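Local coordinates for protein putative aminooxidase (Propionibacterium acnes, PDB 2BA9) that isomerises polyunsaturated fatty acids, producing conjugated linoleic acid from linoleic acid, and binds flavin-adenine dinucleotide as its cofactor, at residues 251-256 with 397-402; 87-92 with 292-297; 278-283 with 330-335; 3-8 with 28-33. One frame throughout, in Å; residues are numbered along the deposited sequence.

Interaction 1 of 4, residues 251-256 with 397-402; sequences VLTVPL and FYAGEI. With FAD (flavin-adenine dinucleotide), chain D.
L256 and I402 meet methyl to methyl at the apolar centre, CD1 of L256 lying 3.4 Å from CG2 of I402, tighter than usual for two carbons. Beside them, L252 and Y398 are paired residues on one face of the sheet, and L252 CD1 comes 3.8 Å from Y398 CD1; their like first torsions, CG anti to the carbonyl carbon in both (chi1 -60° and -51°), let the side chains run alongside one another. V251 and F397 occupy the other face. The backbones pair in parallel: L252 N donates to F397 O at 3.0 Å with a nearly straight N-H...O (166°), while the return bond from A399 N to L252 O is weak.

Past the strand ends both chains turn to the cofactor. V254 CG1 packs 3.3 Å from N9A of the FAD adenine. The extended E401 side chain accepts a hydrogen bond from the ribityl of FAD, E401 OE2 lying 2.6 Å from FAD O3'; its OE1 forms a salt bridge with K45. One water joins T253 O, E401 N and the FAD phosphate oxygen O2P, and a second is bonded to A399 O and weakly to V254 O. G400 has positive phi, and its CA passes 4.0 Å from FAD O2P.

Strands 249-252 and 396-398 are neighbours in the four-stranded parallel sheet of the Rossmann-like FAD-binding region, where 9-12 flanks 249-252 on its other side and helix 408-423 packs on V251 and A399.

Interaction 2 of 4, residues 87-92 with 292-297; sequences RREFLH and PTISGY
E89 bonds S295 and Y297 across a short parallel strand pair, and Y297 in turn accepts from L91: E89 N donates to S295 O at 2.8 Å, Y297 N to E89 O at 2.9 Å, and L91 N to Y297 O at 2.8 Å. The last runs almost straight out from its carbonyl (C=O...N 173°), whereas the bond from S295 N to R87 O is weak. CA-H...O contacts from R88 to S295 O and from G296 to E89 O supplement them.

Packing is divided between the two faces. On one, F90 CE1 lies 3.5 Å from Y297 CB, the rings oblique with planes 43° apart, and the CB of R88 comes 3.7 Å from Y297 CE2. The R88 chain bends at chi2 (-61°), which brings its guanidinium to the edge of the F90 ring, NH1 near the ring plane, with F90 CE2 against one face of the guanidinium; NH1 also forms a salt bridge with E101. The other face carries E89, whose carboxyl carbon CD sits 3.4 Å from I294 CG2.

Two waters complete the polar contacts: one receives R87 N and is hydrogen-bonded to S295 OG, which also pairs with H315 N, and another bridges E89 OE2 to I294 O. Y297 OH bonds a dodecaethylene glycol probably left from crystallisation.

The arrangement is a parallel pair within an otherwise antiparallel mixed sheet, strand 88-91 lying between 97-98 and 295-297.

Interaction 3 of 4, residues 278-283 with 330-335; sequences HQQYMV and LRNHPD. With FAD (flavin-adenine dinucleotide), chain D.
N332 grips two consecutive residues of strand 277-288 through its amide. OD1 accepts from Q280 N at 2.7 Å, a nearly straight bond (167°) whose donor stands above the carbonyl plane, and ND2 donates to Q279 OE1 at 3.1 Å. The two side-chain amides of Q279 and N332 are steeply inclined, 68° apart, and ND2 again approaches from above the acceptor's plane. R331 N donates to Q280 O at 2.9 Å, and one water links Q279 NE2 to N332 O.

These bonds lie where strand 325-330, antiparallel to 277-288 in the mixed sheet, gives way to a loop; Y281 and L330 form a non-hydrogen-bonded pair there. Q280 OE1 lies over one face of the R331 guanidinium, while Q280 NE2 bonds D338 and R331 NE bonds K339 O.

L330 CD2 packs 4.0 Å from Y281 CD1. With CG anti to the backbone N (chi1 -167°), Y281 carries its ring to the flavin, CE2 standing 3.5 Å from C7M; V283 CG2 meets the same methyl at 3.6 Å.

Interaction 4 of 4, residues 3-8 with 28-33; sequences ISKDSR and AGFHDY
K5 turns at chi2 (-66°) and again at chi4 (73°), a double bend that sets its chain over the F30 ring and its amine beside the C-terminal end of helix 16-28. CD stands 3.4 Å above the F30 centroid, nearly on the ring normal, a CH-pi contact, and NZ donates to A28 O at 3.2 Å in the carbonyl plane. The end of that helix is closed by a Schellman motif, with G29 at positive phi. The ring edge faces backbone oxygens, F30 CE1 lying 3.3 Å from S4 O. S4 O also closes the type I turn from S4 to S7, accepting from both S7 N and S7 OG, which come from one face of its plane.

One water gathers K5 O, S7 O and D32 N; another joins D6 O to D32 OD2. R8 CG runs beside the D32 carboxylate, but its guanidinium pairs instead with D248 and E246.

The contact sits at the surface, joining the lead-in to strand 9-12 with the connection from helix 16-28 to strand 33-36, while I3 packs on F423 of helix 408-423.

How the interactions relate
From the N terminus, interaction 4 closes first, ending the short loop that holds strand 9-12 and helix 16-28. Segment 87-92 then opens interaction 2, and 251-256 opens interaction 1 before 292-297 closes interaction 2, so these two cross. Segment 278-283 opens interaction 3, which also crosses interaction 2; 330-335 closes it, nested inside the loop that 397-402 finally closes as interaction 1. Interactions 1 and 4 belong to the region of the parallel sheet and touch through F397 and I3. Interactions 2 and 3 both reach the mixed sheet, their centres 22 Å apart. FAD spans the two sheets: interaction 1 holds its adenine, phosphate and ribityl portion, and interaction 3 meets its flavin methyl.

Interaction 1 of 4, residues 251-256 with 397-402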
# COMPACT_ATOMS: atom_id res chain seq x y z
N VAL A 251 -5.49 -5.93 18.50
CA VAL A 251 -5.40 -6.11 17.06
C VAL A 251 -4.55 -4.98 16.46
O VAL A 251 -4.92 -3.81 16.53
CB VAL A 251 -6.80 -6.18 16.39
CG1 VAL A 251 -6.68 -6.33 14.88
CG2 VAL A 251 -7.58 -7.34 16.98
N LEU A 252 -3.41 -5.37 15.89
CA LEU A 252 -2.40 -4.44 15.40
C LEU A 252 -2.54 -4.25 13.91
O LEU A 252 -2.39 -5.21 13.17
CB LEU A 252 -1.00 -4.98 15.67
CG LEU A 252 -0.59 -5.26 17.12
CD1 LEU A 252 0.78 -5.94 17.15
CD2 LEU A 252 -0.57 -3.98 17.94
N THR A 253 -2.81 -3.01 13.49
CA THR A 253 -2.77 -2.64 12.07
C THR A 253 -1.67 -1.59 11.83
O THR A 253 -1.67 -0.91 10.80
CB THR A 253 -4.14 -2.09 11.56
OG1 THR A 253 -4.39 -0.80 12.12
CG2 THR A 253 -5.27 -3.04 11.90
N VAL A 254 -0.74 -1.49 12.78
CA VAL A 254 0.32 -0.48 12.77
C VAL A 254 1.69 -1.13 12.55
O VAL A 254 1.83 -2.34 12.72
CB VAL A 254 0.34 0.34 14.08
CG1 VAL A 254 -0.83 1.33 14.10
CG2 VAL A 254 0.31 -0.57 15.30
N PRO A 255 2.72 -0.32 12.20
CA PRO A 255 4.05 -0.88 11.98
C PRO A 255 4.54 -1.73 13.15
O PRO A 255 4.61 -1.28 14.31
CB PRO A 255 4.92 0.37 11.75
CG PRO A 255 4.01 1.37 11.22
CD PRO A 255 2.73 1.14 11.99
N LEU A 256 4.83 -2.99 12.85
CA LEU A 256 5.09 -3.99 13.87
C LEU A 256 6.51 -3.93 14.43
O LEU A 256 6.73 -4.30 15.57
CB LEU A 256 4.83 -5.39 13.31
CG LEU A 256 3.39 -5.71 12.90
CD1 LEU A 256 3.34 -7.19 12.42
CD2 LEU A 256 2.40 -5.43 14.03
N PHE A 397 -3.27 -10.08 17.89
CA PHE A 397 -3.41 -10.46 16.50
C PHE A 397 -2.68 -9.45 15.61
O PHE A 397 -2.56 -8.27 15.96
CB PHE A 397 -4.88 -10.60 16.11
CG PHE A 397 -5.59 -11.70 16.85
CD1 PHE A 397 -5.64 -12.98 16.31
CD2 PHE A 397 -6.19 -11.46 18.09
CE1 PHE A 397 -6.30 -13.99 16.98
CE2 PHE A 397 -6.83 -12.48 18.77
CZ PHE A 397 -6.89 -13.75 18.21
N TYR A 398 -2.19 -9.94 14.48
CA TYR A 398 -1.31 -9.19 13.58
C TYR A 398 -1.97 -8.99 12.23
O TYR A 398 -2.44 -9.96 11.61
CB TYR A 398 0.02 -9.95 13.42
CG TYR A 398 0.64 -10.32 14.76
CD1 TYR A 398 1.23 -9.35 15.57
CD2 TYR A 398 0.63 -11.63 15.22
CE1 TYR A 398 1.78 -9.68 16.81
CE2 TYR A 398 1.18 -11.96 16.45
CZ TYR A 398 1.76 -10.98 17.24
OH TYR A 398 2.31 -11.32 18.45
N ALA A 399 -2.02 -7.73 11.78
CA ALA A 399 -2.69 -7.35 10.54
C ALA A 399 -2.03 -6.13 9.85
O ALA A 399 -0.88 -5.82 10.10
CB ALA A 399 -4.16 -7.09 10.81
N GLY A 400 -2.75 -5.47 8.95
CA GLY A 400 -2.19 -4.33 8.23
C GLY A 400 -1.28 -4.74 7.09
O GLY A 400 -1.26 -5.90 6.68
N GLU A 401 -0.52 -3.79 6.58
CA GLU A 401 0.20 -3.99 5.32
C GLU A 401 1.18 -5.17 5.37
O GLU A 401 1.20 -5.97 4.44
CB GLU A 401 0.91 -2.72 4.90
CG GLU A 401 -0.06 -1.60 4.46
CD GLU A 401 0.65 -0.28 4.18
OE1 GLU A 401 1.54 0.08 4.97
OE2 GLU A 401 0.32 0.39 3.19
N ILE A 402 1.94 -5.31 6.46
CA ILE A 402 2.96 -6.36 6.56
C ILE A 402 2.40 -7.78 6.34
O ILE A 402 3.09 -8.59 5.75
CB ILE A 402 3.74 -6.31 7.91
CG1 ILE A 402 5.00 -7.20 7.89
CG2 ILE A 402 2.82 -6.71 9.08
CD1 ILE A 402 5.88 -7.07 6.67
PA FAD D . -1.95 3.06 6.93
O1A FAD D . -2.76 3.52 5.75
O2A FAD D . -0.51 3.50 6.98
O5B FAD D . -2.64 3.61 8.27
C5B FAD D . -2.06 3.23 9.49
C4B FAD D . -2.69 4.03 10.62
O4B FAD D . -2.12 3.60 11.85
C3B FAD D . -2.45 5.53 10.47
O3B FAD D . -3.67 6.22 10.54
C2B FAD D . -1.50 5.86 11.60
O2B FAD D . -1.59 7.21 12.03
C1B FAD D . -1.84 4.75 12.61
N9A FAD D . -0.71 4.55 13.55
C8A FAD D . 0.60 4.29 13.23
N7A FAD D . 1.32 4.20 14.38
C5A FAD D . 0.47 4.39 15.43
C6A FAD D . 0.65 4.42 16.83
N6A FAD D . 1.78 3.85 17.37
N1A FAD D . -0.45 4.62 17.64
C2A FAD D . -1.71 4.85 17.11
N3A FAD D . -1.88 4.82 15.73
C4A FAD D . -0.81 4.62 14.91
N1 FAD D . -3.34 1.67 -2.28
C2 FAD D . -4.14 1.14 -3.28
O2 FAD D . -4.93 0.24 -3.01
N3 FAD D . -4.03 1.62 -4.57
C4 FAD D . -3.15 2.64 -4.86
O4 FAD D . -3.09 3.05 -6.03
C4X FAD D . -2.35 3.18 -3.85
N5 FAD D . -1.43 4.19 -4.11
C5X FAD D . -0.76 4.84 -3.10
C6 FAD D . 0.05 5.94 -3.38
C7 FAD D . 0.69 6.61 -2.34
C7M FAD D . 1.54 7.81 -2.68
C8 FAD D . 0.54 6.17 -1.03
C8M FAD D . 1.21 6.86 0.12
C9 FAD D . -0.26 5.07 -0.76
C9A FAD D . -0.91 4.38 -1.79
N10 FAD D . -1.71 3.25 -1.55
C10 FAD D . -2.47 2.70 -2.55
C1' FAD D . -1.51 2.41 -0.33
C2' FAD D . -2.63 2.60 0.68
O2' FAD D . -2.92 3.97 0.92
C3' FAD D . -2.21 1.90 1.97
O3' FAD D . -1.79 0.57 1.66
C4' FAD D . -3.34 1.90 2.98
O4' FAD D . -3.57 3.20 3.50
C5' FAD D . -2.99 0.91 4.09
O5' FAD D . -3.84 1.10 5.19
P FAD D . -3.37 0.63 6.67
O1P FAD D . -4.42 0.99 7.70
O2P FAD D . -3.10 -0.84 6.61
O3P FAD D . -2.04 1.46 7.01
O HOH W 1 -0.94 -1.38 8.14
O HOH W 2 0.72 -3.41 10.42

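Interaction 2 of 4, residues 87-92 with 292-297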
# COMPACT_ATOMS: atom_id res chain seq x y z
N ARG A 87 -5.65 8.72 -17.19
CA ARG A 87 -4.95 8.39 -18.43
C ARG A 87 -3.52 8.88 -18.33
O ARG A 87 -3.20 9.73 -17.51
CB ARG A 87 -5.67 8.91 -19.70
CG ARG A 87 -6.97 9.75 -19.52
CD ARG A 87 -8.07 9.48 -20.59
NE ARG A 87 -7.60 9.05 -21.92
CZ ARG A 87 -8.40 8.77 -22.96
NH1 ARG A 87 -9.73 8.89 -22.85
NH2 ARG A 87 -7.87 8.39 -24.12
N ARG A 88 -2.66 8.31 -19.17
CA ARG A 88 -1.23 8.47 -18.99
C ARG A 88 -0.47 8.48 -20.31
O ARG A 88 -0.97 8.04 -21.34
CB ARG A 88 -0.66 7.39 -18.04
CG ARG A 88 -0.44 5.99 -18.64
CD ARG A 88 -1.72 5.31 -19.17
NE ARG A 88 -1.43 4.00 -19.73
CZ ARG A 88 -0.95 3.79 -20.96
NH1 ARG A 88 -0.71 2.55 -21.37
NH2 ARG A 88 -0.69 4.81 -21.78
N GLU A 89 0.73 9.01 -20.26
CA GLU A 89 1.69 8.85 -21.34
C GLU A 89 3.01 8.33 -20.75
O GLU A 89 3.16 8.22 -19.52
CB GLU A 89 1.88 10.16 -22.10
CG GLU A 89 2.70 11.20 -21.35
CD GLU A 89 2.61 12.59 -21.96
OE1 GLU A 89 2.10 12.73 -23.10
OE2 GLU A 89 3.06 13.55 -21.30
N PHE A 90 3.95 8.03 -21.63
CA PHE A 90 5.23 7.49 -21.22
C PHE A 90 6.34 8.40 -21.68
O PHE A 90 6.34 8.85 -22.83
CB PHE A 90 5.42 6.07 -21.74
CG PHE A 90 4.65 5.06 -20.94
CD1 PHE A 90 5.16 4.59 -19.74
CD2 PHE A 90 3.41 4.60 -21.38
CE1 PHE A 90 4.44 3.67 -18.97
CE2 PHE A 90 2.68 3.67 -20.63
CZ PHE A 90 3.20 3.21 -19.42
N LEU A 91 7.26 8.68 -20.76
CA LEU A 91 8.34 9.62 -20.93
C LEU A 91 9.66 8.92 -20.71
O LEU A 91 9.76 8.03 -19.87
CB LEU A 91 8.26 10.74 -19.88
CG LEU A 91 7.00 11.59 -19.80
CD1 LEU A 91 7.18 12.60 -18.70
CD2 LEU A 91 6.72 12.25 -21.15
N HIS A 92 10.68 9.35 -21.45
CA HIS A 92 12.05 8.97 -21.17
C HIS A 92 12.58 9.90 -20.09
O HIS A 92 11.96 10.90 -19.74
CB HIS A 92 12.91 9.01 -22.44
CG HIS A 92 12.68 7.86 -23.36
ND1 HIS A 92 12.98 6.56 -23.02
CD2 HIS A 92 12.21 7.81 -24.63
CE1 HIS A 92 12.68 5.76 -24.02
NE2 HIS A 92 12.20 6.49 -25.01
N PRO A 292 0.56 19.91 -17.38
CA PRO A 292 0.33 18.74 -18.24
C PRO A 292 -1.13 18.58 -18.62
O PRO A 292 -2.01 19.07 -17.91
CB PRO A 292 0.81 17.56 -17.38
CG PRO A 292 1.12 18.10 -16.03
CD PRO A 292 1.20 19.57 -16.10
N THR A 293 -1.37 17.93 -19.76
CA THR A 293 -2.73 17.62 -20.21
C THR A 293 -3.05 16.15 -19.95
O THR A 293 -4.12 15.67 -20.30
CB THR A 293 -2.90 17.95 -21.72
OG1 THR A 293 -1.74 17.56 -22.45
CG2 THR A 293 -3.10 19.45 -21.92
N ILE A 294 -2.11 15.44 -19.32
CA ILE A 294 -2.19 14.01 -19.07
C ILE A 294 -1.13 13.63 -18.02
O ILE A 294 -0.15 14.35 -17.85
CB ILE A 294 -1.98 13.23 -20.39
CG1 ILE A 294 -2.45 11.78 -20.23
CG2 ILE A 294 -0.50 13.31 -20.85
CD1 ILE A 294 -2.56 11.05 -21.59
N SER A 295 -1.34 12.52 -17.30
CA SER A 295 -0.33 12.02 -16.33
C SER A 295 0.85 11.40 -17.10
O SER A 295 0.73 11.02 -18.25
CB SER A 295 -0.93 11.00 -15.36
OG SER A 295 -1.89 11.59 -14.50
N GLY A 296 2.01 11.30 -16.46
CA GLY A 296 3.17 10.73 -17.13
C GLY A 296 3.95 9.74 -16.29
O GLY A 296 4.17 9.98 -15.11
N TYR A 297 4.36 8.64 -16.92
CA TYR A 297 5.23 7.63 -16.32
C TYR A 297 6.63 7.69 -16.94
O TYR A 297 6.80 8.10 -18.09
CB TYR A 297 4.68 6.22 -16.53
CG TYR A 297 3.49 5.86 -15.64
CD1 TYR A 297 3.60 4.92 -14.63
CD2 TYR A 297 2.27 6.49 -15.82
CE1 TYR A 297 2.49 4.60 -13.82
CE2 TYR A 297 1.18 6.19 -15.03
CZ TYR A 297 1.29 5.25 -14.03
OH TYR A 297 0.18 4.98 -13.25
O HOH W 3 -4.59 10.95 -15.17
O HOH W 4 2.16 14.88 -19.18

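Interaction 3 of 4, residues 278-283 with 330-335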
# COMPACT_ATOMS: atom_id res chain seq x y z
N HIS A 278 11.02 -1.44 4.94
CA HIS A 278 10.00 -0.58 4.36
C HIS A 278 10.59 0.34 3.29
O HIS A 278 11.82 0.48 3.16
CB HIS A 278 9.27 0.23 5.45
CG HIS A 278 10.07 1.36 6.00
ND1 HIS A 278 11.00 1.20 7.01
CD2 HIS A 278 10.07 2.68 5.71
CE1 HIS A 278 11.55 2.36 7.30
NE2 HIS A 278 10.99 3.29 6.53
N GLN A 279 9.69 0.93 2.51
CA GLN A 279 10.04 1.85 1.45
C GLN A 279 9.87 3.27 1.93
O GLN A 279 8.91 3.61 2.64
CB GLN A 279 9.18 1.61 0.21
CG GLN A 279 9.24 0.20 -0.31
CD GLN A 279 10.59 -0.14 -0.89
OE1 GLN A 279 11.43 -0.73 -0.22
NE2 GLN A 279 10.80 0.22 -2.15
N GLN A 280 10.82 4.11 1.54
CA GLN A 280 10.72 5.55 1.73
C GLN A 280 10.19 6.23 0.45
O GLN A 280 10.98 6.62 -0.43
CB GLN A 280 12.10 6.10 2.12
CG GLN A 280 12.64 5.56 3.45
CD GLN A 280 14.01 6.14 3.78
OE1 GLN A 280 14.22 7.35 3.73
NE2 GLN A 280 14.94 5.27 4.13
N TYR A 281 8.86 6.38 0.38
CA TYR A 281 8.15 6.86 -0.82
C TYR A 281 7.69 8.31 -0.64
O TYR A 281 6.86 8.60 0.25
CB TYR A 281 6.93 5.96 -1.05
CG TYR A 281 6.21 6.05 -2.39
CD1 TYR A 281 6.89 6.36 -3.57
CD2 TYR A 281 4.85 5.74 -2.47
CE1 TYR A 281 6.21 6.39 -4.80
CE2 TYR A 281 4.17 5.78 -3.67
CZ TYR A 281 4.85 6.10 -4.85
OH TYR A 281 4.19 6.11 -6.06
N MET A 282 8.22 9.21 -1.46
CA MET A 282 8.03 10.65 -1.27
C MET A 282 7.13 11.26 -2.33
O MET A 282 7.35 11.11 -3.53
CB MET A 282 9.37 11.39 -1.26
CG MET A 282 9.24 12.87 -0.95
SD MET A 282 10.78 13.63 -0.40
CE MET A 282 11.33 14.44 -1.89
N VAL A 283 6.12 11.96 -1.85
CA VAL A 283 5.16 12.64 -2.70
C VAL A 283 5.35 14.13 -2.48
O VAL A 283 5.52 14.58 -1.35
CB VAL A 283 3.72 12.25 -2.35
CG1 VAL A 283 2.71 12.94 -3.28
CG2 VAL A 283 3.57 10.73 -2.37
N LEU A 330 11.27 7.40 -5.16
CA LEU A 330 11.67 6.50 -4.08
C LEU A 330 13.07 6.84 -3.57
O LEU A 330 13.97 7.15 -4.36
CB LEU A 330 11.64 5.04 -4.55
CG LEU A 330 10.35 4.27 -4.31
CD1 LEU A 330 10.46 2.95 -5.04
CD2 LEU A 330 10.10 4.08 -2.81
N ARG A 331 13.23 6.74 -2.26
CA ARG A 331 14.46 7.15 -1.59
C ARG A 331 15.38 6.00 -1.17
O ARG A 331 16.49 6.25 -0.73
CB ARG A 331 14.13 8.02 -0.36
CG ARG A 331 13.52 9.36 -0.75
CD ARG A 331 13.18 10.25 0.42
NE ARG A 331 14.16 10.18 1.49
CZ ARG A 331 14.05 10.81 2.66
NH1 ARG A 331 13.01 11.60 2.90
NH2 ARG A 331 15.00 10.66 3.58
N ASN A 332 14.93 4.77 -1.33
CA ASN A 332 15.71 3.62 -0.84
C ASN A 332 15.71 2.44 -1.81
O ASN A 332 14.81 2.27 -2.63
CB ASN A 332 15.16 3.17 0.50
CG ASN A 332 13.81 2.50 0.36
OD1 ASN A 332 12.81 3.15 0.03
ND2 ASN A 332 13.78 1.19 0.55
N HIS A 333 16.75 1.61 -1.68
CA HIS A 333 16.88 0.34 -2.39
C HIS A 333 17.97 -0.45 -1.64
O HIS A 333 18.92 0.15 -1.11
CB HIS A 333 17.29 0.63 -3.85
CG HIS A 333 17.40 -0.58 -4.72
ND1 HIS A 333 18.51 -1.40 -4.72
CD2 HIS A 333 16.57 -1.08 -5.67
CE1 HIS A 333 18.35 -2.36 -5.61
NE2 HIS A 333 17.18 -2.19 -6.20
N PRO A 334 17.84 -1.78 -1.57
CA PRO A 334 18.87 -2.57 -0.84
C PRO A 334 20.32 -2.38 -1.31
O PRO A 334 21.24 -2.52 -0.50
CB PRO A 334 18.43 -4.02 -1.08
CG PRO A 334 16.98 -3.94 -1.37
CD PRO A 334 16.78 -2.65 -2.10
N ASP A 335 20.53 -2.09 -2.58
CA ASP A 335 21.87 -1.98 -3.16
C ASP A 335 22.52 -0.59 -3.03
O ASP A 335 23.70 -0.41 -3.39
CB ASP A 335 21.83 -2.44 -4.62
CG ASP A 335 21.59 -3.93 -4.76
OD1 ASP A 335 21.55 -4.62 -3.71
OD2 ASP A 335 21.45 -4.43 -5.90
PA FAD D . -1.95 3.06 6.93
O1A FAD D . -2.76 3.52 5.75
O2A FAD D . -0.51 3.50 6.98
O5B FAD D . -2.64 3.61 8.27
C5B FAD D . -2.06 3.23 9.49
C4B FAD D . -2.69 4.03 10.62
O4B FAD D . -2.12 3.60 11.85
C3B FAD D . -2.45 5.53 10.47
O3B FAD D . -3.67 6.22 10.54
C2B FAD D . -1.50 5.86 11.60
O2B FAD D . -1.59 7.21 12.03
C1B FAD D . -1.84 4.75 12.61
N9A FAD D . -0.71 4.55 13.55
C8A FAD D . 0.60 4.29 13.23
N7A FAD D . 1.32 4.20 14.38
C5A FAD D . 0.47 4.39 15.43
C6A FAD D . 0.65 4.42 16.83
N6A FAD D . 1.78 3.85 17.37
N1A FAD D . -0.45 4.62 17.64
C2A FAD D . -1.71 4.85 17.11
N3A FAD D . -1.88 4.82 15.73
C4A FAD D . -0.81 4.62 14.91
N1 FAD D . -3.34 1.67 -2.28
C2 FAD D . -4.14 1.14 -3.28
O2 FAD D . -4.93 0.24 -3.01
N3 FAD D . -4.03 1.62 -4.57
C4 FAD D . -3.15 2.64 -4.86
O4 FAD D . -3.09 3.05 -6.03
C4X FAD D . -2.35 3.18 -3.85
N5 FAD D . -1.43 4.19 -4.11
C5X FAD D . -0.76 4.84 -3.10
C6 FAD D . 0.05 5.94 -3.38
C7 FAD D . 0.69 6.61 -2.34
C7M FAD D . 1.54 7.81 -2.68
C8 FAD D . 0.54 6.17 -1.03
C8M FAD D . 1.21 6.86 0.12
C9 FAD D . -0.26 5.07 -0.76
C9A FAD D . -0.91 4.38 -1.79
N10 FAD D . -1.71 3.25 -1.55
C10 FAD D . -2.47 2.70 -2.55
C1' FAD D . -1.51 2.41 -0.33
C2' FAD D . -2.63 2.60 0.68
O2' FAD D . -2.92 3.97 0.92
C3' FAD D . -2.21 1.90 1.97
O3' FAD D . -1.79 0.57 1.66
C4' FAD D . -3.34 1.90 2.98
O4' FAD D . -3.57 3.20 3.50
C5' FAD D . -2.99 0.91 4.09
O5' FAD D . -3.84 1.10 5.19
P FAD D . -3.37 0.63 6.67
O1P FAD D . -4.42 0.99 7.70
O2P FAD D . -3.10 -0.84 6.61
O3P FAD D . -2.04 1.46 7.01
O HOH W 5 13.36 0.12 -3.79

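Interaction 4 of 4, residues 3-8 with 28-33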
# COMPACT_ATOMS: atom_id res chain seq x y z
N ILE A 3 -13.27 -16.13 19.74
CA ILE A 3 -13.27 -15.09 20.77
C ILE A 3 -14.72 -14.86 21.23
O ILE A 3 -15.64 -14.94 20.43
CB ILE A 3 -12.69 -13.74 20.22
CG1 ILE A 3 -11.30 -13.94 19.58
CG2 ILE A 3 -12.63 -12.68 21.30
CD1 ILE A 3 -10.25 -14.55 20.48
N SER A 4 -14.90 -14.55 22.51
CA SER A 4 -16.22 -14.18 23.04
C SER A 4 -16.63 -12.77 22.58
O SER A 4 -15.79 -11.88 22.48
CB SER A 4 -16.20 -14.28 24.57
OG SER A 4 -17.38 -13.75 25.15
N LYS A 5 -17.92 -12.57 22.33
CA LYS A 5 -18.44 -11.27 21.85
C LYS A 5 -18.37 -10.18 22.92
O LYS A 5 -18.41 -8.98 22.59
CB LYS A 5 -19.89 -11.36 21.37
CG LYS A 5 -20.21 -12.49 20.40
CD LYS A 5 -19.51 -12.31 19.08
CE LYS A 5 -19.77 -13.50 18.16
NZ LYS A 5 -21.16 -13.47 17.65
N ASP A 6 -18.29 -10.59 24.18
CA ASP A 6 -18.06 -9.65 25.28
C ASP A 6 -16.58 -9.29 25.44
O ASP A 6 -16.18 -8.66 26.43
CB ASP A 6 -18.67 -10.17 26.60
CG ASP A 6 -17.82 -11.25 27.28
OD1 ASP A 6 -16.95 -11.86 26.64
OD2 ASP A 6 -18.06 -11.49 28.49
N SER A 7 -15.75 -9.71 24.49
CA SER A 7 -14.35 -9.34 24.53
C SER A 7 -14.22 -7.86 24.21
O SER A 7 -14.85 -7.35 23.27
CB SER A 7 -13.52 -10.18 23.55
OG SER A 7 -13.50 -11.55 23.95
N ARG A 8 -13.43 -7.18 25.04
CA ARG A 8 -13.02 -5.82 24.79
C ARG A 8 -11.84 -5.88 23.86
O ARG A 8 -10.79 -6.40 24.22
CB ARG A 8 -12.61 -5.13 26.08
CG ARG A 8 -13.73 -4.94 27.06
CD ARG A 8 -13.18 -4.66 28.44
NE ARG A 8 -12.50 -5.82 29.01
CZ ARG A 8 -11.66 -5.78 30.04
NH1 ARG A 8 -11.39 -4.63 30.65
NH2 ARG A 8 -11.09 -6.90 30.47
N ALA A 28 -19.93 -8.96 12.66
CA ALA A 28 -19.92 -10.32 13.22
C ALA A 28 -20.51 -10.38 14.62
O ALA A 28 -20.63 -11.47 15.20
CB ALA A 28 -18.49 -10.87 13.23
N GLY A 29 -20.87 -9.24 15.19
CA GLY A 29 -21.51 -9.19 16.50
C GLY A 29 -20.56 -8.88 17.65
O GLY A 29 -20.89 -9.10 18.81
N PHE A 30 -19.38 -8.37 17.32
CA PHE A 30 -18.42 -7.91 18.32
C PHE A 30 -18.55 -6.39 18.48
O PHE A 30 -17.98 -5.61 17.70
CB PHE A 30 -16.99 -8.31 17.90
CG PHE A 30 -16.71 -9.80 17.97
CD1 PHE A 30 -16.13 -10.36 19.11
CD2 PHE A 30 -17.01 -10.63 16.90
CE1 PHE A 30 -15.86 -11.72 19.17
CE2 PHE A 30 -16.74 -12.01 16.95
CZ PHE A 30 -16.17 -12.55 18.09
N HIS A 31 -19.30 -5.96 19.51
CA HIS A 31 -19.64 -4.53 19.68
C HIS A 31 -18.78 -3.73 20.67
O HIS A 31 -18.95 -2.51 20.81
CB HIS A 31 -21.09 -4.40 20.14
CG HIS A 31 -22.07 -5.06 19.23
ND1 HIS A 31 -22.43 -4.53 18.01
CD2 HIS A 31 -22.77 -6.21 19.37
CE1 HIS A 31 -23.32 -5.33 17.44
NE2 HIS A 31 -23.54 -6.36 18.24
N ASP A 32 -17.90 -4.41 21.39
CA ASP A 32 -17.04 -3.76 22.38
C ASP A 32 -15.63 -3.66 21.81
O ASP A 32 -14.69 -4.27 22.30
CB ASP A 32 -17.06 -4.54 23.69
CG ASP A 32 -16.41 -3.80 24.84
OD1 ASP A 32 -15.74 -2.76 24.62
OD2 ASP A 32 -16.58 -4.27 25.98
N TYR A 33 -15.49 -2.88 20.75
CA TYR A 33 -14.20 -2.62 20.16
C TYR A 33 -13.89 -1.14 20.32
O TYR A 33 -14.80 -0.31 20.44
CB TYR A 33 -14.17 -3.04 18.68
CG TYR A 33 -15.09 -2.22 17.79
CD1 TYR A 33 -14.66 -1.01 17.23
CD2 TYR A 33 -16.38 -2.65 17.52
CE1 TYR A 33 -15.51 -0.26 16.43
CE2 TYR A 33 -17.23 -1.91 16.73
CZ TYR A 33 -16.79 -0.71 16.19
OH TYR A 33 -17.65 0.01 15.39
O HOH W 6 -16.78 -6.97 21.50
O HOH W 7 -17.88 -6.46 26.78